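Local coordinates for maltose-binding protein MalE1 (Thermotoga maritima, PDB 6DTU) that binds malto-oligosaccharides, here maltotetraose, between two lobes as a solute-binding protein, and probably delivers them to a membrane sugar transporter, at residues E11-I16 with L297-L302; A107-A112 with G229-K234; G147-A152 with Y211-S216; P259-Q264 with L323-G328. One frame throughout, in Å; residues are numbered along the deposited sequence.

Interaction 1 of 4, residues E11-I16 with L297-L302; sequences EKQVDI and LGDPRL. With GLC (alpha-D-glucopyranose), chain C.
The flat guanidinium of R301 has K12 at its edge, with CB of K12 3.7 Å from NH2, while the amide of Q13 approaches the same nitrogen obliquely. Also near the plane lie OD1 of D299 and the O2 and O3 hydroxyls of the glucose of chain C; CB of W231 lies over one face. The group belongs to the sugar cleft of a periplasmic binding protein, on the wall formed by the residues leading into helix 14-28 and the turn after helix 289-298. Arginine suits the place because it can offer N-H groups in several in-plane directions. NH1 of R301 donates to O3 of the glucose at 2.9 Å (161°), and NH2 of R301 donates to its O2 at 3.1 Å. The guanidinium is kept from rotating by D299, whose OD1 accepts from NE of R301 at 2.9 Å as well as from NH2, a salt bridge in which both nitrogens share one oxygen. D299 is thus a second-shell residue, with Y106 bonded to its OD2, and E109 forms a salt bridge with NH1 of R301. CG of Q13 packs 3.3 Å from D299 OD2. Farther from the sugar, G298, without a side chain, lets CB of I16 come 4.5 Å from its CA. One water sits between the backbones, 2.7 Å from O of K12 and 2.8 Å from O of G298.

Interaction 2 of 4, residues A107-A112 with G229-K234; sequences AMEAIA and GPWAIK. With GLC (alpha-D-glucopyranose), chain B; GLC (alpha-D-glucopyranose), chain C.
E109 rises past the rim of the W231 indole, its CG in the ring plane and its OE1 3.3 Å from CE3 of the tryptophan. The carboxylate is turned 65° from the ring. With chi1 at 63° the chain leaves CB toward W231 and then runs extended, which brings OE2 to the sugar: O2 of the glucose of chain B donates to OE2 of E109 at 2.6 Å. Q264 bonds to OE2 as well, so a glutamate here can serve both the pocket and its ligand. These residues lie where the chain crosses between lobes, from strand 100-109 of one sheet to strand 112-116 of the other, against the turn that follows strand 223-228. The broad indole is a platform for glucose: C1 of the chain B glucose lies 3.5 Å above one face and C4 of the chain C glucose stands over the same face. Beneath the opposite face is G229, whose CA can come within 3.4 Å of the plane because no side chain intervenes. I111 reaches the ring obliquely through CG2, 3.6 Å from CH2 of W231. The compact ring of P230 fills the angle under E109, its CG 3.7 Å from CB of E109, and its CD abuts O of A110, a buried carbonyl without a hydrogen-bonding partner.

Interaction 3 of 4, residues G147-A152 with Y211-S216; sequences GFITSA and YQIMDS. With GLC (alpha-D-glucopyranose), chain C.
M214 and I149 form the tight part of this contact, their side chains sliding past each other in opposite directions. CG2 of I149 rests 3.8 Å from CB of M214. The thioether then runs along the backbone of I149 and T150, with SD of M214 3.6 Å from CA of T150 and also close to O of I149. A flexible, unbranched methionine suits this place because its chain, straight as far as SD and bent at chi3 (61°), can follow the backbone. By contrast, I213, on the more exposed flank of the helix, meets I149 loosely, CG2 to CG2 at 4.4 Å. The arrangement seats the first turns of helix 211-219 against strand 146-149, an outer strand of the four-stranded sheet in one lobe, where I149 pairs with M225. T150 turns its hydroxyl to O of I227 in strand 223-228. At the far end CB of S151 lies 3.7 Å from N of Y211, while OG of the serine bonds to E154; N of S151 is buried without a partner. Y211 leads from the helix into the sugar pocket, its CG trans to the backbone N (chi1 -174°). Its ring lies under O6 of the chain C glucose, which is 3.5 Å above the plane and over the centre, and its OH is bonded to N228.

Interaction 4 of 4, residues P259-Q264 with L323-G328; sequences PFVGVQ and LSAANG
At the crossing between the two lobes, P259, just before strand 260-268, and V261 within it lean on the last turn of helix 316-326 and the two residues that follow it. The edge of the proline ring meets the helix at S324: CG of P259 lies 3.6 Å from O of S324 and 3.7 Å from its OG. Proline fits because its compact, rigid ring presents CG and CD, which need no hydrogen-bonding partner, to the helix end. The carbonyl there is already taken up, since N of N327 donates to O of S324 at 3.3 Å. The serine hydroxyl, trans to its backbone N (chi1 -176°), is bonded to O of I111, which tethers the helix to another of the interlobe segments. V261 adds a branched, strand-favouring side chain whose CG2 does the touching, 3.7 Å from O and 4.2 Å from CB of A325; the small alanine lets helix and strand come close. Beyond the helix the chain turns at G328 into strand 329-330, which runs parallel to strand 260-268 in the large mixed sheet. P259 and V261 both bond to I329 through the backbone. Proline has no N-H, so its carbonyl must be the acceptor, and CA of G328 lies only 3.0 Å from O of P259. The absence of a side chain leaves room for this approach and for CG2 of V261, 3.9 Å from CA of G328.

Interactions 2 and 4 are the closest pair, about 9 Å between centres, and share the large mixed sheet, in which strands 100-109 and 260-268 are neighbours. The centre of interaction 1 lies about 11 Å from that of interaction 2, and R301 and E109 connect them. Interaction 3, in the other lobe, is about 15 Å from interaction 2 between centres, with Y211 beside W231, and about 21 Å from interaction 1. Along the chain, interaction 3 is nested within 2 and interaction 2 within 1; interaction 4 follows 2 and crosses 1. Strands 100-109 and 112-116 lie in sheets of different lobes, and interactions 1, 2 and 3 all touch the same glucose, consistent with lobes that close around the sugar.

Interaction 1 of 4, residues E11-I16 with L297-L302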
loop_
_atom_site.group_PDB
_atom_site.type_symbol
_atom_site.label_atom_id
_atom_site.label_comp_id
_atom_site.label_asym_id
_atom_site.label_seq_id
_atom_site.Cartn_x
_atom_site.Cartn_y
_atom_site.Cartn_z
ATOM N N GLU A 11 -12.156 3.330 2.223
ATOM C CA GLU A 11 -12.769 4.610 2.553
ATOM C C GLU A 11 -12.190 5.768 1.749
ATOM O O GLU A 11 -12.884 6.765 1.536
ATOM C CB GLU A 11 -12.649 4.915 4.054
ATOM C CG GLU A 11 -11.255 5.232 4.529
ATOM C CD GLU A 11 -10.593 4.034 5.126
ATOM O OE1 GLU A 11 -11.018 2.918 4.765
ATOM O OE2 GLU A 11 -9.673 4.195 5.964
ATOM N N LYS A 12 -10.945 5.642 1.279
ATOM C CA LYS A 12 -10.270 6.781 0.670
ATOM C C LYS A 12 -10.898 7.187 -0.656
ATOM O O LYS A 12 -10.882 8.370 -0.999
ATOM C CB LYS A 12 -8.779 6.481 0.480
ATOM C CG LYS A 12 -8.026 6.138 1.779
ATOM C CD LYS A 12 -8.087 7.271 2.821
ATOM C CE LYS A 12 -7.319 6.907 4.082
ATOM N NZ LYS A 12 -7.275 8.055 5.045
ATOM N N GLN A 13 -11.442 6.237 -1.412
ATOM C CA GLN A 13 -11.939 6.495 -2.754
ATOM C C GLN A 13 -13.447 6.662 -2.816
ATOM O O GLN A 13 -13.967 6.972 -3.893
ATOM C CB GLN A 13 -11.504 5.387 -3.736
ATOM C CG GLN A 13 -10.012 5.084 -3.787
ATOM C CD GLN A 13 -9.598 3.972 -2.854
ATOM O OE1 GLN A 13 -10.372 3.532 -2.007
ATOM N NE2 GLN A 13 -8.373 3.527 -2.985
ATOM N N VAL A 14 -14.158 6.520 -1.686
ATOM C CA VAL A 14 -15.624 6.470 -1.744
ATOM C C VAL A 14 -16.201 7.771 -2.297
ATOM O O VAL A 14 -17.058 7.753 -3.185
ATOM C CB VAL A 14 -16.220 6.141 -0.364
ATOM C CG1 VAL A 14 -17.713 6.451 -0.391
ATOM C CG2 VAL A 14 -15.931 4.693 0.048
ATOM N N ASP A 15 -15.750 8.917 -1.783
ATOM C CA ASP A 15 -16.386 10.181 -2.145
ATOM C C ASP A 15 -16.224 10.484 -3.624
ATOM O O ASP A 15 -17.188 10.869 -4.306
ATOM C CB ASP A 15 -15.807 11.339 -1.328
ATOM C CG ASP A 15 -16.271 11.359 0.118
ATOM O OD1 ASP A 15 -17.138 10.550 0.515
ATOM O OD2 ASP A 15 -15.780 12.244 0.854
ATOM N N ILE A 16 -14.992 10.401 -4.126
ATOM C CA ILE A 16 -14.776 10.755 -5.522
ATOM C C ILE A 16 -15.473 9.773 -6.446
ATOM O O ILE A 16 -16.096 10.178 -7.433
ATOM C CB ILE A 16 -13.285 10.942 -5.863
ATOM C CG1 ILE A 16 -13.143 11.340 -7.337
ATOM C CG2 ILE A 16 -12.479 9.669 -5.521
ATOM C CD1 ILE A 16 -13.951 12.582 -7.741
ATOM N N LEU A 297 -7.085 14.316 -6.942
ATOM C CA LEU A 297 -7.491 15.386 -6.028
ATOM C C LEU A 297 -8.288 14.843 -4.855
ATOM O O LEU A 297 -8.187 15.371 -3.741
ATOM C CB LEU A 297 -8.279 16.454 -6.788
ATOM C CG LEU A 297 -7.413 17.234 -7.775
ATOM C CD1 LEU A 297 -8.297 18.169 -8.572
ATOM C CD2 LEU A 297 -6.323 18.006 -7.032
ATOM N N GLY A 298 -9.081 13.792 -5.085
ATOM C CA GLY A 298 -9.836 13.157 -4.021
ATOM C C GLY A 298 -9.053 12.160 -3.197
ATOM O O GLY A 298 -9.417 11.910 -2.045
ATOM N N ASP A 299 -7.971 11.616 -3.751
ATOM C CA ASP A 299 -7.208 10.543 -3.109
ATOM C C ASP A 299 -5.768 10.688 -3.585
ATOM O O ASP A 299 -5.317 9.941 -4.465
ATOM C CB ASP A 299 -7.795 9.180 -3.513
ATOM C CG ASP A 299 -7.025 8.000 -2.969
ATOM O OD1 ASP A 299 -6.164 8.186 -2.091
ATOM O OD2 ASP A 299 -7.299 6.860 -3.425
ATOM N N PRO A 300 -5.015 11.630 -3.031
ATOM C CA PRO A 300 -3.726 12.013 -3.642
ATOM C C PRO A 300 -2.584 11.050 -3.348
ATOM O O PRO A 300 -2.055 10.994 -2.230
ATOM C CB PRO A 300 -3.467 13.417 -3.076
ATOM C CG PRO A 300 -4.170 13.429 -1.767
ATOM C CD PRO A 300 -5.407 12.575 -1.952
ATOM N N ARG A 301 -2.176 10.310 -4.384
ATOM C CA ARG A 301 -0.995 9.444 -4.337
ATOM C C ARG A 301 -0.038 9.859 -5.465
ATOM O O ARG A 301 0.173 11.066 -5.654
ATOM C CB ARG A 301 -1.417 7.963 -4.364
ATOM C CG ARG A 301 -2.504 7.688 -3.327
ATOM C CD ARG A 301 -2.941 6.240 -3.238
ATOM N NE ARG A 301 -4.221 6.116 -2.526
ATOM C CZ ARG A 301 -4.633 5.042 -1.861
ATOM N NH1 ARG A 301 -3.859 3.947 -1.745
ATOM N NH2 ARG A 301 -5.851 5.072 -1.315
ATOM N N LEU A 302 0.532 8.913 -6.232
ATOM C CA LEU A 302 1.443 9.258 -7.329
ATOM C C LEU A 302 0.793 8.818 -8.642
ATOM O O LEU A 302 0.867 7.633 -8.994
ATOM C CB LEU A 302 2.809 8.574 -7.137
ATOM C CG LEU A 302 3.564 8.883 -5.832
ATOM C CD1 LEU A 302 4.844 8.076 -5.689
ATOM C CD2 LEU A 302 3.877 10.344 -5.708
HETATM C C1 GLC C . -6.672 2.723 2.949
HETATM C C2 GLC C . -5.944 2.804 1.667
HETATM C C3 GLC C . -5.124 1.604 1.420
HETATM C C4 GLC C . -4.161 1.371 2.533
HETATM C C5 GLC C . -4.927 1.170 3.868
HETATM C C6 GLC C . -4.101 1.140 4.998
HETATM O O1 GLC C . -7.611 1.698 2.900
HETATM O O2 GLC C . -6.950 2.968 0.616
HETATM O O3 GLC C . -4.412 1.836 0.150
HETATM O O4 GLC C . -3.376 0.179 2.260
HETATM O O5 GLC C . -5.760 2.449 4.044
HETATM O O6 GLC C . -4.898 0.808 6.139
HETATM O O HOH W 1 -9.260 10.220 0.160
#

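Interaction 2 of 4, residues A107-A112 with G229-K234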
loop_
_atom_site.group_PDB
_atom_site.type_symbol
_atom_site.label_atom_id
_atom_site.label_comp_id
_atom_site.label_asym_id
_atom_site.label_seq_id
_atom_site.Cartn_x
_atom_site.Cartn_y
_atom_site.Cartn_z
ATOM N N ALA A 107 -2.683 5.032 -9.586
ATOM C CA ALA A 107 -1.592 5.654 -8.844
ATOM C C ALA A 107 -0.621 4.590 -8.372
ATOM O O ALA A 107 -0.986 3.422 -8.206
ATOM C CB ALA A 107 -2.106 6.405 -7.608
ATOM N N MET A 108 0.616 5.006 -8.147
ATOM C CA MET A 108 1.557 4.219 -7.362
ATOM C C MET A 108 1.804 4.910 -6.024
ATOM O O MET A 108 1.341 6.028 -5.776
ATOM C CB MET A 108 2.868 3.956 -8.115
ATOM C CG MET A 108 3.687 5.193 -8.329
ATOM S SD MET A 108 5.318 4.850 -9.042
ATOM C CE MET A 108 6.315 4.668 -7.560
ATOM N N GLU A 109 2.528 4.220 -5.147
ATOM C CA GLU A 109 2.666 4.713 -3.784
ATOM C C GLU A 109 3.801 3.974 -3.095
ATOM O O GLU A 109 4.205 2.881 -3.511
ATOM C CB GLU A 109 1.374 4.484 -2.989
ATOM C CG GLU A 109 1.057 2.990 -2.851
ATOM C CD GLU A 109 -0.361 2.705 -2.431
ATOM O OE1 GLU A 109 -1.190 3.632 -2.423
ATOM O OE2 GLU A 109 -0.632 1.539 -2.095
ATOM N N ALA A 110 4.301 4.580 -2.016
ATOM C CA ALA A 110 5.202 3.920 -1.080
ATOM C C ALA A 110 5.115 4.676 0.230
ATOM O O ALA A 110 4.873 5.888 0.241
ATOM C CB ALA A 110 6.651 3.966 -1.574
ATOM N N ILE A 111 5.308 3.948 1.334
ATOM C CA ILE A 111 5.331 4.622 2.632
ATOM C C ILE A 111 6.597 5.467 2.756
ATOM O O ILE A 111 7.585 5.266 2.047
ATOM C CB ILE A 111 5.152 3.666 3.826
ATOM C CG1 ILE A 111 6.268 2.628 3.921
ATOM C CG2 ILE A 111 3.811 2.925 3.706
ATOM C CD1 ILE A 111 5.996 1.541 4.993
ATOM N N ALA A 112 6.533 6.457 3.643
ATOM C CA ALA A 112 7.589 7.437 3.847
ATOM C C ALA A 112 7.474 7.968 5.267
ATOM O O ALA A 112 6.554 7.616 6.017
ATOM C CB ALA A 112 7.487 8.591 2.837
ATOM N N GLY A 229 1.735 5.997 4.256
ATOM C CA GLY A 229 1.684 6.264 2.839
ATOM C C GLY A 229 0.822 7.443 2.448
ATOM O O GLY A 229 0.139 8.063 3.264
ATOM N N PRO A 230 0.807 7.744 1.149
ATOM C CA PRO A 230 0.135 8.960 0.676
ATOM C C PRO A 230 -1.378 8.906 0.786
ATOM O O PRO A 230 -2.028 9.954 0.725
ATOM C CB PRO A 230 0.623 9.083 -0.780
ATOM C CG PRO A 230 0.909 7.642 -1.185
ATOM C CD PRO A 230 1.458 6.989 0.070
ATOM N N TRP A 231 -1.951 7.711 0.920
ATOM C CA TRP A 231 -3.373 7.565 1.188
ATOM C C TRP A 231 -3.796 8.238 2.480
ATOM O O TRP A 231 -4.989 8.461 2.678
ATOM C CB TRP A 231 -3.721 6.074 1.293
ATOM C CG TRP A 231 -2.874 5.312 2.286
ATOM C CD1 TRP A 231 -3.059 5.246 3.636
ATOM C CD2 TRP A 231 -1.703 4.527 2.005
ATOM N NE1 TRP A 231 -2.090 4.468 4.210
ATOM C CE2 TRP A 231 -1.234 4.020 3.234
ATOM C CE3 TRP A 231 -0.992 4.224 0.838
ATOM C CZ2 TRP A 231 -0.096 3.204 3.333
ATOM C CZ3 TRP A 231 0.128 3.411 0.935
ATOM C CH2 TRP A 231 0.577 2.929 2.178
ATOM N N ALA A 232 -2.864 8.551 3.377
ATOM C CA ALA A 232 -3.222 9.091 4.680
ATOM C C ALA A 232 -3.219 10.614 4.742
ATOM O O ALA A 232 -3.756 11.174 5.704
ATOM C CB ALA A 232 -2.282 8.522 5.746
ATOM N N ILE A 233 -2.692 11.283 3.717
ATOM C CA ILE A 233 -2.325 12.689 3.786
ATOM C C ILE A 233 -3.538 13.610 3.743
ATOM O O ILE A 233 -3.581 14.627 4.450
ATOM C CB ILE A 233 -1.344 12.979 2.647
ATOM C CG1 ILE A 233 0.026 12.390 2.981
ATOM C CG2 ILE A 233 -1.340 14.461 2.287
ATOM C CD1 ILE A 233 0.609 12.920 4.216
ATOM N N LYS A 234 -4.521 13.313 2.889
ATOM C CA LYS A 234 -5.667 14.211 2.777
ATOM C C LYS A 234 -6.377 14.357 4.109
ATOM O O LYS A 234 -6.748 15.461 4.509
ATOM C CB LYS A 234 -6.649 13.720 1.717
ATOM C CG LYS A 234 -7.790 14.710 1.506
ATOM C CD LYS A 234 -8.742 14.275 0.413
ATOM C CE LYS A 234 -9.666 15.416 -0.014
ATOM N NZ LYS A 234 -10.442 16.001 1.117
HETATM C C1 GLC B . -2.005 0.442 2.311
HETATM C C2 GLC B . -1.379 -0.028 1.049
HETATM C C3 GLC B . -1.642 -1.447 0.824
HETATM C C4 GLC B . -1.138 -2.290 1.978
HETATM C C5 GLC B . -1.731 -1.815 3.339
HETATM C C6 GLC B . -1.085 -2.419 4.468
HETATM O O2 GLC B . -2.012 0.707 -0.039
HETATM O O3 GLC B . -0.918 -1.923 -0.371
HETATM O O4 GLC B . -1.581 -3.682 1.809
HETATM O O5 GLC B . -1.446 -0.322 3.430
HETATM O O6 GLC B . -1.877 -2.181 5.620
HETATM C C1 GLC C . -6.672 2.723 2.949
HETATM C C2 GLC C . -5.944 2.804 1.667
HETATM C C3 GLC C . -5.124 1.604 1.420
HETATM C C4 GLC C . -4.161 1.371 2.533
HETATM C C5 GLC C . -4.927 1.170 3.868
HETATM C C6 GLC C . -4.101 1.140 4.998
HETATM O O1 GLC C . -7.611 1.698 2.900
HETATM O O2 GLC C . -6.950 2.968 0.616
HETATM O O3 GLC C . -4.412 1.836 0.150
HETATM O O4 GLC C . -3.376 0.179 2.260
HETATM O O5 GLC C . -5.760 2.449 4.044
HETATM O O6 GLC C . -4.898 0.808 6.139
#

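Interaction 3 of 4, residues G147-A152 with Y211-S216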
loop_
_atom_site.group_PDB
_atom_site.type_symbol
_atom_site.label_atom_id
_atom_site.label_comp_id
_atom_site.label_asym_id
_atom_site.label_seq_id
_atom_site.Cartn_x
_atom_site.Cartn_y
_atom_site.Cartn_z
ATOM N N GLY A 147 6.405 10.340 20.121
ATOM C CA GLY A 147 7.504 10.748 19.260
ATOM C C GLY A 147 7.497 10.054 17.910
ATOM O O GLY A 147 7.759 10.690 16.886
ATOM N N PHE A 148 7.183 8.756 17.887
ATOM C CA PHE A 148 7.220 7.977 16.654
ATOM C C PHE A 148 6.227 6.827 16.749
ATOM O O PHE A 148 6.140 6.163 17.784
ATOM C CB PHE A 148 8.628 7.424 16.400
ATOM C CG PHE A 148 8.725 6.553 15.184
ATOM C CD1 PHE A 148 8.723 7.112 13.909
ATOM C CD2 PHE A 148 8.757 5.167 15.316
ATOM C CE1 PHE A 148 8.770 6.301 12.776
ATOM C CE2 PHE A 148 8.818 4.347 14.191
ATOM C CZ PHE A 148 8.823 4.924 12.918
ATOM N N ILE A 149 5.471 6.608 15.669
ATOM C CA ILE A 149 4.558 5.473 15.561
ATOM C C ILE A 149 4.584 4.916 14.143
ATOM O O ILE A 149 4.516 5.664 13.164
ATOM C CB ILE A 149 3.094 5.812 15.927
ATOM C CG1 ILE A 149 2.979 6.776 17.102
ATOM C CG2 ILE A 149 2.320 4.526 16.245
ATOM C CD1 ILE A 149 1.521 7.164 17.346
ATOM N N THR A 150 4.588 3.592 14.043
ATOM C CA THR A 150 4.127 2.921 12.836
ATOM C C THR A 150 3.445 1.632 13.270
ATOM O O THR A 150 3.348 1.337 14.466
ATOM C CB THR A 150 5.236 2.734 11.794
ATOM O OG1 THR A 150 4.638 2.309 10.563
ATOM C CG2 THR A 150 6.235 1.666 12.255
ATOM N N SER A 151 2.953 0.872 12.291
ATOM C CA SER A 151 2.289 -0.391 12.602
ATOM C C SER A 151 3.376 -1.432 12.864
ATOM O O SER A 151 3.878 -2.087 11.949
ATOM C CB SER A 151 1.352 -0.770 11.463
ATOM O OG SER A 151 0.483 -1.804 11.895
ATOM N N ALA A 152 3.723 -1.603 14.153
ATOM C CA ALA A 152 4.963 -2.276 14.544
ATOM C C ALA A 152 5.001 -3.753 14.169
ATOM O O ALA A 152 6.089 -4.315 13.959
ATOM C CB ALA A 152 5.155 -2.115 16.048
ATOM N N TYR A 211 -1.997 0.152 12.777
ATOM C CA TYR A 211 -2.301 1.195 11.806
ATOM C C TYR A 211 -3.226 2.255 12.397
ATOM O O TYR A 211 -2.992 3.459 12.243
ATOM C CB TYR A 211 -2.886 0.588 10.516
ATOM C CG TYR A 211 -3.051 1.683 9.483
ATOM C CD1 TYR A 211 -1.989 2.056 8.666
ATOM C CD2 TYR A 211 -4.221 2.410 9.399
ATOM C CE1 TYR A 211 -2.103 3.113 7.756
ATOM C CE2 TYR A 211 -4.329 3.488 8.524
ATOM C CZ TYR A 211 -3.259 3.825 7.718
ATOM O OH TYR A 211 -3.380 4.878 6.858
ATOM N N GLN A 212 -4.322 1.825 13.021
ATOM C CA GLN A 212 -5.308 2.768 13.541
ATOM C C GLN A 212 -4.704 3.718 14.571
ATOM O O GLN A 212 -5.000 4.918 14.560
ATOM C CB GLN A 212 -6.502 2.002 14.105
ATOM C CG GLN A 212 -7.754 2.810 14.403
ATOM C CD GLN A 212 -7.626 3.587 15.683
ATOM O OE1 GLN A 212 -7.042 3.116 16.664
ATOM N NE2 GLN A 212 -8.175 4.789 15.684
ATOM N N ILE A 213 -3.870 3.199 15.481
ATOM C CA ILE A 213 -3.226 4.068 16.465
ATOM C C ILE A 213 -2.320 5.076 15.765
ATOM O O ILE A 213 -2.348 6.273 16.060
ATOM C CB ILE A 213 -2.458 3.239 17.514
ATOM C CG1 ILE A 213 -3.442 2.476 18.421
ATOM C CG2 ILE A 213 -1.504 4.150 18.308
ATOM C CD1 ILE A 213 -2.807 1.317 19.217
ATOM N N MET A 214 -1.511 4.609 14.810
ATOM C CA MET A 214 -0.619 5.523 14.105
ATOM C C MET A 214 -1.403 6.612 13.386
ATOM O O MET A 214 -1.111 7.812 13.517
ATOM C CB MET A 214 0.197 4.730 13.086
ATOM C CG MET A 214 0.867 5.660 12.074
ATOM S SD MET A 214 1.857 4.847 10.824
ATOM C CE MET A 214 0.633 3.799 9.998
ATOM N N ASP A 215 -2.402 6.204 12.613
ATOM C CA ASP A 215 -3.139 7.121 11.763
ATOM C C ASP A 215 -3.927 8.125 12.598
ATOM O O ASP A 215 -3.871 9.334 12.340
ATOM C CB ASP A 215 -4.077 6.271 10.908
ATOM C CG ASP A 215 -4.633 7.011 9.697
ATOM O OD1 ASP A 215 -3.913 7.806 9.075
ATOM O OD2 ASP A 215 -5.786 6.742 9.343
ATOM N N SER A 216 -4.659 7.637 13.604
ATOM C CA SER A 216 -5.497 8.500 14.425
ATOM C C SER A 216 -4.675 9.462 15.278
ATOM O O SER A 216 -5.003 10.640 15.372
ATOM C CB SER A 216 -6.447 7.680 15.294
ATOM O OG SER A 216 -5.742 6.888 16.213
HETATM C C1 GLC C . -6.672 2.723 2.949
HETATM C C2 GLC C . -5.944 2.804 1.667
HETATM C C3 GLC C . -5.124 1.604 1.420
HETATM C C4 GLC C . -4.161 1.371 2.533
HETATM C C5 GLC C . -4.927 1.170 3.868
HETATM C C6 GLC C . -4.101 1.140 4.998
HETATM O O1 GLC C . -7.611 1.698 2.900
HETATM O O2 GLC C . -6.950 2.968 0.616
HETATM O O3 GLC C . -4.412 1.836 0.150
HETATM O O4 GLC C . -3.376 0.179 2.260
HETATM O O5 GLC C . -5.760 2.449 4.044
HETATM O O6 GLC C . -4.898 0.808 6.139
#

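Interaction 4 of 4, residues P259-Q264 with L323-G328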
loop_
_atom_site.group_PDB
_atom_site.type_symbol
_atom_site.label_atom_id
_atom_site.label_comp_id
_atom_site.label_asym_id
_atom_site.label_seq_id
_atom_site.Cartn_x
_atom_site.Cartn_y
_atom_site.Cartn_z
ATOM N N PRO A 259 11.233 0.787 0.958
ATOM C CA PRO A 259 9.835 0.376 1.142
ATOM C C PRO A 259 9.288 -0.410 -0.049
ATOM O O PRO A 259 9.804 -0.365 -1.161
ATOM C CB PRO A 259 9.104 1.723 1.258
ATOM C CG PRO A 259 9.941 2.666 0.433
ATOM C CD PRO A 259 11.350 2.231 0.686
ATOM N N PHE A 260 8.205 -1.134 0.209
ATOM C CA PHE A 260 7.414 -1.671 -0.889
ATOM C C PHE A 260 6.916 -0.543 -1.785
ATOM O O PHE A 260 6.560 0.544 -1.318
ATOM C CB PHE A 260 6.191 -2.414 -0.339
ATOM C CG PHE A 260 6.411 -3.883 -0.030
ATOM C CD1 PHE A 260 6.915 -4.773 -0.977
ATOM C CD2 PHE A 260 6.068 -4.383 1.210
ATOM C CE1 PHE A 260 7.078 -6.146 -0.658
ATOM C CE2 PHE A 260 6.242 -5.713 1.526
ATOM C CZ PHE A 260 6.736 -6.592 0.594
ATOM N N VAL A 261 6.873 -0.808 -3.086
ATOM C CA VAL A 261 6.160 0.049 -4.027
ATOM C C VAL A 261 4.879 -0.658 -4.456
ATOM O O VAL A 261 4.910 -1.839 -4.824
ATOM C CB VAL A 261 7.054 0.447 -5.212
ATOM C CG1 VAL A 261 6.251 1.153 -6.305
ATOM C CG2 VAL A 261 8.190 1.324 -4.703
ATOM N N GLY A 262 3.748 0.033 -4.333
ATOM C CA GLY A 262 2.456 -0.532 -4.688
ATOM C C GLY A 262 1.798 0.283 -5.784
ATOM O O GLY A 262 2.041 1.480 -5.911
ATOM N N VAL A 263 0.970 -0.380 -6.589
ATOM C CA VAL A 263 0.161 0.296 -7.600
ATOM C C VAL A 263 -1.298 0.004 -7.282
ATOM O O VAL A 263 -1.650 -1.142 -6.988
ATOM C CB VAL A 263 0.545 -0.128 -9.034
ATOM C CG1 VAL A 263 -0.197 0.725 -10.035
ATOM C CG2 VAL A 263 2.060 0.009 -9.233
ATOM N N GLN A 264 -2.127 1.046 -7.261
ATOM C CA GLN A 264 -3.555 0.934 -6.967
ATOM C C GLN A 264 -4.317 1.059 -8.277
ATOM O O GLN A 264 -3.923 1.838 -9.152
ATOM C CB GLN A 264 -4.004 2.064 -6.028
ATOM C CG GLN A 264 -3.382 2.032 -4.634
ATOM C CD GLN A 264 -4.037 1.005 -3.741
ATOM O OE1 GLN A 264 -5.233 0.720 -3.861
ATOM N NE2 GLN A 264 -3.262 0.447 -2.822
ATOM N N LEU A 323 10.584 10.490 -3.811
ATOM C CA LEU A 323 11.909 10.231 -3.252
ATOM C C LEU A 323 11.939 8.923 -2.470
ATOM O O LEU A 323 12.914 8.169 -2.537
ATOM C CB LEU A 323 12.334 11.390 -2.349
ATOM C CG LEU A 323 12.766 12.693 -3.029
ATOM C CD1 LEU A 323 13.141 13.731 -1.985
ATOM C CD2 LEU A 323 13.920 12.452 -4.000
ATOM N N SER A 324 10.885 8.648 -1.699
ATOM C CA SER A 324 10.851 7.413 -0.926
ATOM C C SER A 324 10.712 6.208 -1.844
ATOM O O SER A 324 11.436 5.213 -1.687
ATOM C CB SER A 324 9.716 7.465 0.113
ATOM O OG SER A 324 9.725 6.311 0.946
ATOM N N ALA A 325 9.819 6.306 -2.841
ATOM C CA ALA A 325 9.594 5.208 -3.771
ATOM C C ALA A 325 10.809 4.927 -4.640
ATOM O O ALA A 325 10.946 3.806 -5.141
ATOM C CB ALA A 325 8.397 5.523 -4.664
ATOM N N ALA A 326 11.691 5.913 -4.819
ATOM C CA ALA A 326 12.852 5.718 -5.680
ATOM C C ALA A 326 13.779 4.635 -5.138
ATOM O O ALA A 326 14.474 3.970 -5.916
ATOM C CB ALA A 326 13.595 7.043 -5.888
ATOM N N ASN A 327 13.822 4.455 -3.816
ATOM C CA ASN A 327 14.630 3.406 -3.203
ATOM C C ASN A 327 13.854 2.111 -2.987
ATOM O O ASN A 327 14.384 1.185 -2.370
ATOM C CB ASN A 327 15.219 3.885 -1.867
ATOM C CG ASN A 327 16.219 5.017 -2.040
ATOM O OD1 ASN A 327 16.978 5.050 -3.005
ATOM N ND2 ASN A 327 16.223 5.950 -1.096
ATOM N N GLY A 328 12.627 2.007 -3.505
ATOM C CA GLY A 328 11.717 0.953 -3.104
ATOM C C GLY A 328 11.762 -0.289 -3.991
ATOM O O GLY A 328 12.458 -0.360 -5.002
#